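Local coordinates for protein alcohol dehydrogenase (Aeropyrum pernix, PDB 1H2B) that probably catalyses the NAD(+)-dependent oxidation of alcohols at a zinc ion bound in its active site, at residues Gly52-Asp57 with Leu77-Val82; Pro100-Pro105 with Pro165-Gly170; Glu330-Lys335 with Gly353-Ile358. All blocks are in the same frame, centred on the assembly; numbering follows the deposited sequence.

Interaction 1 (Gly52-Asp57 with Leu77-Val82); sequences GVCHTD and LGHENV. With ZN (zinc ion), chain J; NAJ (nicotinamide-adenine-dinucleotide (acidic form)), chain I; OCA (octanoic acid (caprylic acid)), chain H.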
loop_
_atom_site.group_PDB
_atom_site.type_symbol
_atom_site.label_atom_id
_atom_site.label_comp_id
_atom_site.label_asym_id
_atom_site.label_seq_id
_atom_site.Cartn_x
_atom_site.Cartn_y
_atom_site.Cartn_z
ATOM N N GLY B 52 -24.084 -18.461 -16.591
ATOM C CA GLY B 52 -24.432 -18.539 -15.181
ATOM C C GLY B 52 -25.620 -17.688 -14.808
ATOM O O GLY B 52 -25.883 -16.666 -15.416
ATOM N N VAL B 53 -26.350 -18.140 -13.783
ATOM C CA VAL B 53 -27.513 -17.419 -13.272
ATOM C C VAL B 53 -27.118 -16.831 -11.904
ATOM O O VAL B 53 -26.673 -17.560 -11.023
ATOM C CB VAL B 53 -28.699 -18.347 -13.027
ATOM C CG1 VAL B 53 -29.911 -17.551 -12.614
ATOM C CG2 VAL B 53 -29.026 -19.157 -14.314
ATOM N N CYS B 54 -27.216 -15.522 -11.791
ATOM C CA CYS B 54 -26.742 -14.802 -10.624
ATOM C C CYS B 54 -27.898 -14.314 -9.760
ATOM O O CYS B 54 -28.981 -14.021 -10.293
ATOM C CB CYS B 54 -25.932 -13.596 -11.145
ATOM S SG CYS B 54 -25.136 -12.564 -9.869
ATOM N N HIS B 55 -27.682 -14.150 -8.452
ATOM C CA HIS B 55 -28.737 -13.488 -7.695
ATOM C C HIS B 55 -29.086 -12.090 -8.239
ATOM O O HIS B 55 -30.212 -11.611 -8.076
ATOM C CB HIS B 55 -28.404 -13.452 -6.193
ATOM C CG HIS B 55 -29.616 -13.399 -5.303
ATOM N ND1 HIS B 55 -29.908 -14.407 -4.418
ATOM C CD2 HIS B 55 -30.601 -12.473 -5.178
ATOM C CE1 HIS B 55 -31.030 -14.107 -3.773
ATOM N NE2 HIS B 55 -31.468 -12.938 -4.210
ATOM N N THR B 56 -28.145 -11.427 -8.915
ATOM C CA THR B 56 -28.462 -10.173 -9.559
ATOM C C THR B 56 -29.584 -10.306 -10.573
ATOM O O THR B 56 -30.306 -9.323 -10.805
ATOM C CB THR B 56 -27.216 -9.631 -10.237
ATOM O OG1 THR B 56 -26.355 -9.135 -9.207
ATOM C CG2 THR B 56 -27.557 -8.429 -11.172
ATOM N N ASP B 57 -29.695 -11.484 -11.178
ATOM C CA ASP B 57 -30.813 -11.728 -12.126
ATOM C C ASP B 57 -32.173 -11.682 -11.449
ATOM O O ASP B 57 -33.131 -11.157 -12.050
ATOM C CB ASP B 57 -30.571 -13.008 -12.908
ATOM C CG ASP B 57 -29.322 -12.886 -13.736
ATOM O OD1 ASP B 57 -28.507 -13.837 -13.800
ATOM O OD2 ASP B 57 -29.111 -11.802 -14.306
ATOM N N LEU B 77 -31.236 -11.334 -20.700
ATOM C CA LEU B 77 -30.379 -11.307 -19.497
ATOM C C LEU B 77 -29.191 -12.249 -19.708
ATOM O O LEU B 77 -29.097 -12.965 -20.720
ATOM C CB LEU B 77 -31.171 -11.712 -18.242
ATOM C CG LEU B 77 -32.291 -10.790 -17.741
ATOM C CD1 LEU B 77 -32.515 -10.978 -16.203
ATOM C CD2 LEU B 77 -32.273 -9.353 -18.166
ATOM N N GLY B 78 -28.289 -12.249 -18.727
ATOM C CA GLY B 78 -27.194 -13.235 -18.615
ATOM C C GLY B 78 -25.845 -12.539 -18.718
ATOM O O GLY B 78 -25.446 -12.144 -19.823
ATOM N N HIS B 79 -25.121 -12.427 -17.604
ATOM C CA HIS B 79 -23.855 -11.675 -17.617
ATOM C C HIS B 79 -22.660 -12.491 -17.109
ATOM O O HIS B 79 -21.605 -11.913 -16.770
ATOM C CB HIS B 79 -23.983 -10.381 -16.779
ATOM C CG HIS B 79 -24.424 -10.635 -15.371
ATOM N ND1 HIS B 79 -25.759 -10.733 -15.021
ATOM C CD2 HIS B 79 -23.716 -10.750 -14.215
ATOM C CE1 HIS B 79 -25.841 -10.950 -13.717
ATOM N NE2 HIS B 79 -24.623 -10.987 -13.208
ATOM N N GLU B 80 -22.782 -13.798 -17.157
ATOM C CA GLU B 80 -21.774 -14.699 -16.611
ATOM C C GLU B 80 -21.522 -15.777 -17.643
ATOM O O GLU B 80 -22.009 -16.907 -17.579
ATOM C CB GLU B 80 -22.270 -15.234 -15.240
ATOM C CG GLU B 80 -21.259 -16.112 -14.522
ATOM C CD GLU B 80 -21.741 -16.425 -13.120
ATOM O OE1 GLU B 80 -22.407 -17.458 -12.977
ATOM O OE2 GLU B 80 -21.468 -15.629 -12.201
ATOM N N ASN B 81 -20.689 -15.422 -18.637
ATOM C CA ASN B 81 -20.718 -16.175 -19.896
ATOM C C ASN B 81 -19.413 -16.784 -20.350
ATOM O O ASN B 81 -18.382 -16.135 -20.307
ATOM C CB ASN B 81 -21.217 -15.233 -20.991
ATOM C CG ASN B 81 -22.607 -14.707 -20.648
ATOM O OD1 ASN B 81 -23.497 -15.517 -20.389
ATOM N ND2 ASN B 81 -22.795 -13.392 -20.691
ATOM N N VAL B 82 -19.498 -18.021 -20.830
ATOM C CA VAL B 82 -18.403 -18.664 -21.573
ATOM C C VAL B 82 -18.945 -19.197 -22.892
ATOM O O VAL B 82 -20.167 -19.424 -23.017
ATOM C CB VAL B 82 -17.749 -19.855 -20.818
ATOM C CG1 VAL B 82 -16.891 -19.335 -19.629
ATOM C CG2 VAL B 82 -18.793 -20.902 -20.395
HETATM ZN ZN ZN J . -23.996 -11.174 -11.246
HETATM P PA NAJ I . -26.892 -16.655 -3.893
HETATM O O1A NAJ I . -28.393 -16.602 -3.850
HETATM O O2A NAJ I . -26.199 -17.788 -4.669
HETATM O O5B NAJ I . -26.254 -16.809 -2.437
HETATM C C5B NAJ I . -26.778 -16.121 -1.293
HETATM C C4B NAJ I . -26.371 -16.994 -0.118
HETATM O O4B NAJ I . -26.686 -16.254 1.079
HETATM C C3B NAJ I . -27.081 -18.347 -0.077
HETATM O O3B NAJ I . -26.159 -19.429 0.134
HETATM C C2B NAJ I . -28.011 -18.099 1.103
HETATM O O2B NAJ I . -28.435 -19.296 1.773
HETATM C C1B NAJ I . -27.200 -17.180 2.027
HETATM N N9A NAJ I . -27.991 -16.425 2.998
HETATM C C8A NAJ I . -29.291 -15.908 2.909
HETATM N N7A NAJ I . -29.589 -15.244 4.058
HETATM C C5A NAJ I . -28.504 -15.339 4.881
HETATM C C6A NAJ I . -28.234 -14.875 6.145
HETATM N N6A NAJ I . -29.127 -14.200 6.882
HETATM N N1A NAJ I . -26.986 -15.093 6.669
HETATM C C2A NAJ I . -26.022 -15.825 6.000
HETATM N N3A NAJ I . -26.308 -16.299 4.767
HETATM C C4A NAJ I . -27.531 -16.062 4.224
HETATM O O3 NAJ I . -26.420 -15.230 -4.415
HETATM P PN NAJ I . -25.137 -14.845 -5.316
HETATM O O1N NAJ I . -25.464 -14.958 -6.733
HETATM O O2N NAJ I . -23.942 -15.527 -4.782
HETATM O O5D NAJ I . -25.096 -13.265 -5.035
HETATM C C5D NAJ I . -24.767 -12.831 -3.717
HETATM C C4D NAJ I . -25.056 -11.343 -3.595
HETATM O O4D NAJ I . -24.046 -10.637 -4.337
HETATM C C3D NAJ I . -26.382 -10.912 -4.220
HETATM O O3D NAJ I . -26.841 -9.737 -3.526
HETATM C C2D NAJ I . -25.978 -10.527 -5.650
HETATM O O2D NAJ I . -26.862 -9.667 -6.313
HETATM C C1D NAJ I . -24.648 -9.828 -5.319
HETATM N N1N NAJ I . -23.693 -9.596 -6.403
HETATM C C2N NAJ I . -22.839 -8.547 -6.233
HETATM C C3N NAJ I . -21.862 -8.297 -7.182
HETATM C C7N NAJ I . -20.971 -7.109 -7.019
HETATM O O7N NAJ I . -20.115 -6.900 -8.034
HETATM N N7N NAJ I . -20.921 -6.317 -5.944
HETATM C C4N NAJ I . -21.692 -9.127 -8.339
HETATM C C5N NAJ I . -22.498 -10.300 -8.355
HETATM C C6N NAJ I . -23.497 -10.501 -7.423
HETATM C C1 OCA H . -23.396 -8.317 -11.068
HETATM C C2 OCA H . -23.761 -6.909 -10.576
HETATM C C3 OCA H . -22.974 -5.837 -11.348
HETATM C C4 OCA H . -23.521 -4.425 -11.219
HETATM C C5 OCA H . -22.762 -3.502 -12.171
HETATM C C6 OCA H . -23.111 -2.036 -11.923
HETATM C C7 OCA H . -22.302 -1.063 -12.773
HETATM C C8 OCA H . -22.732 0.357 -12.449
HETATM O O1 OCA H . -24.067 -9.315 -10.685
HETATM O O2 OCA H . -22.415 -8.484 -11.822
HETATM O O HOH W 1 -25.066 -15.462 -17.902
HETATM O O HOH W 2 -26.216 -13.816 -15.272
HETATM O O HOH W 3 -28.085 -10.702 -16.316
#
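Cys54 and His79 meet across this contact through a shared zinc ion, and the His79 side chain is the longer arm. Its CG takes the position between the backbone N and the carbonyl carbon (chi1 56°), which turns the ring from the 77-82 backbone toward the metal. From CB outward, water 2 sits over one face of the ring beside CG and ND1, 3.0 Å above the plane and toward the rim. ND1 donates a hydrogen bond to water 3 at 2.7 Å, in the ring plane, and CE1 approaches Asp57 OD2 at 3.4 Å. CD2 faces OCA O2, and at the tip NE2 binds zinc at 2.1 Å.

Cys54 SG reaches the zinc ion at 2.3 Å and lies at the edge of the His79 ring. The same sulfur accepts from Thr56 N, and Cys54 N donates to Asp57 OD1 at 2.9 Å; these two bonds form a capping box at the start of helix 55-61. Asp57 thus has a double task: OD1 closes the capping box by accepting from Cys54 N, while OD2 takes a hydrogen bond from water 3. The backbones join directly where Gly52 N donates to Glu80 O at 2.8 Å.

On the cofactor side, His55 ND1 donates to the pyrophosphate oxygen NAJ O1A and His55 N to NAJ O1N. Thr56 OG1 gives a hydrogen bond to OCA O1 and receives one from NAJ O2D. Asp168 completes the zinc site with the protein, and OCA O1, at 1.9 Å from the metal, is its fourth ligand. An oxygen bound at once to zinc and to a threonine hydroxyl is consistent with the way this family holds and polarises an alcohol oxygen beside the nicotinamide.

Interaction 2 (Pro100-Pro105 with Pro165-Gly170); sequences PVILHP and PLADAG. With ZN (zinc ion), chain J; OCA (octanoic acid (caprylic acid)), chain H.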
loop_
_atom_site.group_PDB
_atom_site.type_symbol
_atom_site.label_atom_id
_atom_site.label_comp_id
_atom_site.label_asym_id
_atom_site.label_seq_id
_atom_site.Cartn_x
_atom_site.Cartn_y
_atom_site.Cartn_z
ATOM N N PRO B 100 -12.309 -21.304 -27.619
ATOM C CA PRO B 100 -13.043 -21.200 -26.349
ATOM C C PRO B 100 -12.623 -19.954 -25.585
ATOM O O PRO B 100 -11.435 -19.602 -25.540
ATOM C CB PRO B 100 -12.627 -22.458 -25.579
ATOM C CG PRO B 100 -11.181 -22.737 -26.145
ATOM C CD PRO B 100 -11.313 -22.411 -27.619
ATOM N N VAL B 101 -13.617 -19.311 -24.974
ATOM C CA VAL B 101 -13.377 -18.018 -24.329
ATOM C C VAL B 101 -14.257 -17.871 -23.091
ATOM O O VAL B 101 -15.331 -18.518 -22.940
ATOM C CB VAL B 101 -13.681 -16.813 -25.262
ATOM C CG1 VAL B 101 -12.720 -16.802 -26.481
ATOM C CG2 VAL B 101 -15.169 -16.787 -25.720
ATOM N N ILE B 102 -13.782 -17.018 -22.183
ATOM C CA ILE B 102 -14.586 -16.562 -21.061
ATOM C C ILE B 102 -14.676 -15.054 -21.192
ATOM O O ILE B 102 -13.747 -14.384 -21.637
ATOM C CB ILE B 102 -13.992 -17.010 -19.684
ATOM C CG1 ILE B 102 -14.895 -16.510 -18.508
ATOM C CG2 ILE B 102 -12.531 -16.471 -19.476
ATOM C CD1 ILE B 102 -14.524 -17.267 -17.201
ATOM N N LEU B 103 -15.830 -14.511 -20.839
ATOM C CA LEU B 103 -16.076 -13.088 -21.050
ATOM C C LEU B 103 -16.102 -12.271 -19.796
ATOM O O LEU B 103 -16.901 -12.530 -18.876
ATOM C CB LEU B 103 -17.401 -12.837 -21.811
ATOM C CG LEU B 103 -17.511 -13.615 -23.125
ATOM C CD1 LEU B 103 -18.875 -13.318 -23.829
ATOM C CD2 LEU B 103 -16.389 -13.213 -24.060
ATOM N N HIS B 104 -15.265 -11.229 -19.750
ATOM C CA HIS B 104 -15.428 -10.216 -18.715
ATOM C C HIS B 104 -16.772 -9.510 -18.922
ATOM O O HIS B 104 -17.159 -9.246 -20.057
ATOM C CB HIS B 104 -14.317 -9.183 -18.826
ATOM C CG HIS B 104 -14.279 -8.244 -17.667
ATOM N ND1 HIS B 104 -15.144 -7.179 -17.554
ATOM C CD2 HIS B 104 -13.559 -8.279 -16.525
ATOM C CE1 HIS B 104 -14.951 -6.575 -16.386
ATOM N NE2 HIS B 104 -13.982 -7.226 -15.746
ATOM N N PRO B 105 -17.549 -9.300 -17.864
ATOM C CA PRO B 105 -18.915 -8.818 -18.109
ATOM C C PRO B 105 -19.037 -7.389 -18.588
ATOM O O PRO B 105 -20.127 -7.033 -19.015
ATOM C CB PRO B 105 -19.631 -9.037 -16.758
ATOM C CG PRO B 105 -18.556 -9.314 -15.755
ATOM C CD PRO B 105 -17.292 -9.608 -16.441
ATOM N N PRO B 165 -19.100 -19.580 -14.091
ATOM C CA PRO B 165 -19.278 -18.647 -12.967
ATOM C C PRO B 165 -18.062 -17.827 -12.640
ATOM O O PRO B 165 -18.270 -16.817 -11.944
ATOM C CB PRO B 165 -19.667 -19.576 -11.807
ATOM C CG PRO B 165 -20.397 -20.679 -12.547
ATOM C CD PRO B 165 -19.404 -20.970 -13.669
ATOM N N LEU B 166 -16.875 -18.184 -13.118
ATOM C CA LEU B 166 -15.694 -17.339 -12.839
ATOM C C LEU B 166 -15.874 -15.930 -13.440
ATOM O O LEU B 166 -15.269 -14.951 -12.956
ATOM C CB LEU B 166 -14.386 -17.983 -13.413
ATOM C CG LEU B 166 -14.147 -19.387 -12.861
ATOM C CD1 LEU B 166 -12.914 -19.887 -13.583
ATOM C CD2 LEU B 166 -13.844 -19.359 -11.330
ATOM N N ALA B 167 -16.717 -15.810 -14.485
ATOM C CA ALA B 167 -16.879 -14.553 -15.219
ATOM C C ALA B 167 -17.605 -13.461 -14.442
ATOM O O ALA B 167 -17.479 -12.292 -14.766
ATOM C CB ALA B 167 -17.648 -14.804 -16.524
ATOM N N ASP B 168 -18.304 -13.836 -13.366
ATOM C CA ASP B 168 -18.977 -12.812 -12.572
ATOM C C ASP B 168 -18.921 -13.178 -11.076
ATOM O O ASP B 168 -18.338 -12.455 -10.268
ATOM C CB ASP B 168 -20.421 -12.690 -13.020
ATOM C CG ASP B 168 -21.134 -11.576 -12.345
ATOM O OD1 ASP B 168 -22.119 -11.909 -11.623
ATOM O OD2 ASP B 168 -20.794 -10.377 -12.456
ATOM N N ALA B 169 -19.495 -14.316 -10.713
ATOM C CA ALA B 169 -19.371 -14.776 -9.318
ATOM C C ALA B 169 -17.914 -14.882 -8.887
ATOM O O ALA B 169 -17.536 -14.354 -7.813
ATOM C CB ALA B 169 -20.043 -16.138 -9.109
ATOM N N GLY B 170 -17.082 -15.520 -9.726
ATOM C CA GLY B 170 -15.688 -15.724 -9.347
ATOM C C GLY B 170 -14.893 -14.432 -9.285
ATOM O O GLY B 170 -14.207 -14.196 -8.280
HETATM ZN ZN ZN J . -23.996 -11.174 -11.246
HETATM C C1 OCA H . -23.396 -8.317 -11.068
HETATM C C2 OCA H . -23.761 -6.909 -10.576
HETATM C C3 OCA H . -22.974 -5.837 -11.348
HETATM C C4 OCA H . -23.521 -4.425 -11.219
HETATM C C5 OCA H . -22.762 -3.502 -12.171
HETATM C C6 OCA H . -23.111 -2.036 -11.923
HETATM C C7 OCA H . -22.302 -1.063 -12.773
HETATM C C8 OCA H . -22.732 0.357 -12.449
HETATM O O1 OCA H . -24.067 -9.315 -10.685
HETATM O O2 OCA H . -22.415 -8.484 -11.822
#
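The Ala167 methyl is at the centre of this contact: its CB lies 3.4 Å from Leu103 O and 3.8 Å from Ile102 CG1, on the flank of strand 100-103. Ile102 runs on past it, with CG1 anti to the backbone N (chi1 -179°), a torsion that carries CD1 over to Leu166. There CD1 meets Leu166 CB at 3.9 Å, and the two side chains cross at about a right angle. Beyond the end of the strand, the Pro105 ring presses on the Ala167 carbonyl, its CD 3.2 Å from Ala167 O. That oxygen is buried with no polar partner, and it lies in the wider pi-type turn at 166-170, where Gly170 N bonds to Pro165 O at 2.8 Å.

The next residue, Asp168, carries the chain into the active site. Its OD1 binds zinc at 2.0 Å beside Cys54 and His79, while Asp168 OD2 lies 2.6 Å from OCA O2. Pro105 CG approaches OD2 from the strand side.

Helix 312-323 closes over the apolar part, with Val319 against Ile102 and Leu318 against Leu166. Strand 100-103 pairs on its two edges with strands 81-88 and 148-150, so the contact seats the N-terminal part of helix 166-181 against this sheet.

Interaction 3 (Glu330-Lys335 with Gly353-Ile358); sequences EVDIHK and GRAVLI. With NAJ (nicotinamide-adenine-dinucleotide (acidic form)), chain I.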
loop_
_atom_site.group_PDB
_atom_site.type_symbol
_atom_site.label_atom_id
_atom_site.label_comp_id
_atom_site.label_asym_id
_atom_site.label_seq_id
_atom_site.Cartn_x
_atom_site.Cartn_y
_atom_site.Cartn_z
ATOM N N GLU B 330 -18.761 -25.117 -7.753
ATOM C CA GLU B 330 -19.845 -26.068 -7.597
ATOM C C GLU B 330 -20.998 -25.652 -8.517
ATOM O O GLU B 330 -21.636 -24.610 -8.312
ATOM C CB GLU B 330 -20.249 -26.115 -6.109
ATOM C CG GLU B 330 -21.418 -27.042 -5.816
ATOM C CD GLU B 330 -21.069 -28.512 -5.969
ATOM O OE1 GLU B 330 -19.927 -28.908 -5.603
ATOM O OE2 GLU B 330 -21.942 -29.258 -6.473
ATOM N N VAL B 331 -21.231 -26.457 -9.560
ATOM C CA VAL B 331 -22.204 -26.073 -10.574
ATOM C C VAL B 331 -23.404 -27.005 -10.644
ATOM O O VAL B 331 -23.284 -28.214 -10.500
ATOM C CB VAL B 331 -21.555 -25.848 -11.990
ATOM C CG1 VAL B 331 -20.487 -24.746 -11.922
ATOM C CG2 VAL B 331 -20.938 -27.120 -12.517
ATOM N N ASP B 332 -24.548 -26.391 -10.880
ATOM C CA ASP B 332 -25.827 -27.033 -11.090
ATOM C C ASP B 332 -26.266 -26.717 -12.547
ATOM O O ASP B 332 -26.755 -25.629 -12.852
ATOM C CB ASP B 332 -26.767 -26.464 -10.027
ATOM C CG ASP B 332 -28.160 -27.015 -10.107
ATOM O OD1 ASP B 332 -28.310 -28.184 -10.500
ATOM O OD2 ASP B 332 -29.164 -26.318 -9.838
ATOM N N ILE B 333 -26.105 -27.699 -13.445
ATOM C CA ILE B 333 -26.300 -27.462 -14.879
ATOM C C ILE B 333 -27.727 -27.727 -15.294
ATOM O O ILE B 333 -28.289 -28.791 -14.960
ATOM C CB ILE B 333 -25.360 -28.348 -15.710
ATOM C CG1 ILE B 333 -23.901 -28.033 -15.371
ATOM C CG2 ILE B 333 -25.606 -28.135 -17.205
ATOM C CD1 ILE B 333 -22.912 -29.019 -15.886
ATOM N N HIS B 334 -28.296 -26.764 -15.997
ATOM C CA HIS B 334 -29.653 -26.835 -16.522
ATOM C C HIS B 334 -29.718 -26.315 -17.943
ATOM O O HIS B 334 -28.780 -25.680 -18.437
ATOM C CB HIS B 334 -30.595 -26.063 -15.619
ATOM C CG HIS B 334 -30.685 -26.655 -14.252
ATOM N ND1 HIS B 334 -31.486 -27.745 -13.973
ATOM C CD2 HIS B 334 -30.017 -26.369 -13.113
ATOM C CE1 HIS B 334 -31.332 -28.082 -12.703
ATOM N NE2 HIS B 334 -30.447 -27.263 -12.161
ATOM N N LYS B 335 -30.808 -26.629 -18.643
ATOM C CA LYS B 335 -30.976 -26.087 -19.978
ATOM C C LYS B 335 -31.459 -24.648 -19.945
ATOM O O LYS B 335 -32.136 -24.230 -18.997
ATOM C CB LYS B 335 -31.986 -26.938 -20.795
ATOM C CG LYS B 335 -31.546 -28.383 -21.031
ATOM C CD LYS B 335 -30.246 -28.505 -21.816
ATOM C CE LYS B 335 -30.445 -29.109 -23.215
ATOM N NZ LYS B 335 -29.135 -29.348 -23.932
ATOM N N GLY B 353 -24.314 -23.922 -4.712
ATOM C CA GLY B 353 -23.297 -23.304 -5.572
ATOM C C GLY B 353 -23.941 -22.396 -6.613
ATOM O O GLY B 353 -24.711 -21.521 -6.273
ATOM N N ARG B 354 -23.662 -22.667 -7.883
ATOM C CA ARG B 354 -24.067 -21.814 -8.990
ATOM C C ARG B 354 -24.762 -22.615 -10.057
ATOM O O ARG B 354 -24.215 -23.589 -10.536
ATOM C CB ARG B 354 -22.794 -21.198 -9.579
ATOM C CG ARG B 354 -23.009 -20.084 -10.569
ATOM C CD ARG B 354 -23.875 -18.992 -10.045
ATOM N NE ARG B 354 -23.434 -17.659 -10.385
ATOM C CZ ARG B 354 -23.750 -16.599 -9.649
ATOM N NH1 ARG B 354 -24.464 -16.739 -8.525
ATOM N NH2 ARG B 354 -23.342 -15.404 -10.036
ATOM N N ALA B 355 -25.928 -22.130 -10.467
ATOM C CA ALA B 355 -26.626 -22.722 -11.597
ATOM C C ALA B 355 -26.035 -22.159 -12.880
ATOM O O ALA B 355 -25.778 -20.947 -12.981
ATOM C CB ALA B 355 -28.090 -22.438 -11.496
ATOM N N VAL B 356 -25.827 -23.027 -13.877
ATOM C CA VAL B 356 -25.268 -22.589 -15.180
ATOM C C VAL B 356 -26.190 -23.194 -16.251
ATOM O O VAL B 356 -26.532 -24.389 -16.150
ATOM C CB VAL B 356 -23.860 -23.108 -15.354
ATOM C CG1 VAL B 356 -23.303 -22.756 -16.712
ATOM C CG2 VAL B 356 -22.931 -22.500 -14.288
ATOM N N LEU B 357 -26.615 -22.367 -17.202
ATOM C CA LEU B 357 -27.513 -22.779 -18.318
ATOM C C LEU B 357 -26.719 -23.082 -19.560
ATOM O O LEU B 357 -25.772 -22.380 -19.886
ATOM C CB LEU B 357 -28.583 -21.728 -18.632
ATOM C CG LEU B 357 -29.320 -21.244 -17.382
ATOM C CD1 LEU B 357 -30.367 -20.229 -17.824
ATOM C CD2 LEU B 357 -29.928 -22.384 -16.520
ATOM N N ILE B 358 -27.118 -24.151 -20.251
ATOM C CA ILE B 358 -26.444 -24.565 -21.468
ATOM C C ILE B 358 -27.454 -24.670 -22.583
ATOM O O ILE B 358 -28.649 -24.852 -22.329
ATOM C CB ILE B 358 -25.691 -25.928 -21.256
ATOM C CG1 ILE B 358 -26.660 -27.071 -20.892
ATOM C CG2 ILE B 358 -24.560 -25.796 -20.217
ATOM C CD1 ILE B 358 -25.970 -28.479 -20.827
HETATM P PA NAJ I . -26.892 -16.655 -3.893
HETATM O O1A NAJ I . -28.393 -16.602 -3.850
HETATM O O2A NAJ I . -26.199 -17.788 -4.669
HETATM O O5B NAJ I . -26.254 -16.809 -2.437
HETATM C C5B NAJ I . -26.778 -16.121 -1.293
HETATM C C4B NAJ I . -26.371 -16.994 -0.118
HETATM O O4B NAJ I . -26.686 -16.254 1.079
HETATM C C3B NAJ I . -27.081 -18.347 -0.077
HETATM O O3B NAJ I . -26.159 -19.429 0.134
HETATM C C2B NAJ I . -28.011 -18.099 1.103
HETATM O O2B NAJ I . -28.435 -19.296 1.773
HETATM C C1B NAJ I . -27.200 -17.180 2.027
HETATM N N9A NAJ I . -27.991 -16.425 2.998
HETATM C C8A NAJ I . -29.291 -15.908 2.909
HETATM N N7A NAJ I . -29.589 -15.244 4.058
HETATM C C5A NAJ I . -28.504 -15.339 4.881
HETATM C C6A NAJ I . -28.234 -14.875 6.145
HETATM N N6A NAJ I . -29.127 -14.200 6.882
HETATM N N1A NAJ I . -26.986 -15.093 6.669
HETATM C C2A NAJ I . -26.022 -15.825 6.000
HETATM N N3A NAJ I . -26.308 -16.299 4.767
HETATM C C4A NAJ I . -27.531 -16.062 4.224
HETATM O O3 NAJ I . -26.420 -15.230 -4.415
HETATM P PN NAJ I . -25.137 -14.845 -5.316
HETATM O O1N NAJ I . -25.464 -14.958 -6.733
HETATM O O2N NAJ I . -23.942 -15.527 -4.782
HETATM O O5D NAJ I . -25.096 -13.265 -5.035
HETATM C C5D NAJ I . -24.767 -12.831 -3.717
HETATM C C4D NAJ I . -25.056 -11.343 -3.595
HETATM O O4D NAJ I . -24.046 -10.637 -4.337
HETATM C C3D NAJ I . -26.382 -10.912 -4.220
HETATM O O3D NAJ I . -26.841 -9.737 -3.526
HETATM C C2D NAJ I . -25.978 -10.527 -5.650
HETATM O O2D NAJ I . -26.862 -9.667 -6.313
HETATM C C1D NAJ I . -24.648 -9.828 -5.319
HETATM N N1N NAJ I . -23.693 -9.596 -6.403
HETATM C C2N NAJ I . -22.839 -8.547 -6.233
HETATM C C3N NAJ I . -21.862 -8.297 -7.182
HETATM C C7N NAJ I . -20.971 -7.109 -7.019
HETATM O O7N NAJ I . -20.115 -6.900 -8.034
HETATM N N7N NAJ I . -20.921 -6.317 -5.944
HETATM C C4N NAJ I . -21.692 -9.127 -8.339
HETATM C C5N NAJ I . -22.498 -10.300 -8.355
HETATM C C6N NAJ I . -23.497 -10.501 -7.423
#
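The Arg354 guanidinium meets the dinucleotide at its edge: NAJ O1N lies in its plane and accepts from Arg354 NH1 at 2.7 Å. The chain, bent at chi2 and chi3, leads this group away from strand 331-335, and Arg354 NE makes a salt bridge to Glu80. The other flat group, the His334 ring, has Asp332 OD2 in plane at its edge, where NE2 donates a weak hydrogen bond of 2.8 Å. Arg345 also bridges to Asp332 OD2, and Glu338 accepts from His334 ND1. Asp332 and His334 are zinc ligands elsewhere in structures of this protein, although this chain holds no metal there.

Between the strands, parallel pairing alternates donors: Arg354 N gives to Glu330 O, Asp332 N to Arg354 O, Val356 N to Asp332 O, His334 N to Val356 O and Ile358 N to His334 O. On the face shared with Ile333 and Arg354, Val331 CG1 meets Val356 CG2 at 4.1 Å. On the other, His334 CB packs on Leu357 CD2 at 3.8 Å. At the C-terminal end of the pair, Ile333 CG2 meets Ile358 CD1 at 3.7 Å.

The two strands and helix 339-347 form a beta-alpha-beta unit. That helix packs on the face of Ala355, Leu357 and His334, helix 157-162 touches Val331, Val356 and Ile358, and strand 44-52 pairs antiparallel with 354-358 along its other edge.

Interactions 1, 2 and 3 follow in series along the chain, yet fold round one site: the centres of interactions 1 and 2 lie about 9 Å apart, 1 and 3 about 11 Å, and 2 and 3 about 14 Å. All reach one mixed sheet, in which strand 81-88 neighbours 100-103 and strand 354-358 pairs with 44-52. Glu80 ties them together, with one carboxylate oxygen on Arg354 and the other on the amide of Ala169. Interactions 1 and 2 share the zinc ion and the bound fatty acid, and 1 and 3 share the dinucleotide. Metal, acid and cofactor ligands thus come from widely separated parts of the sequence, arranged by a common framework.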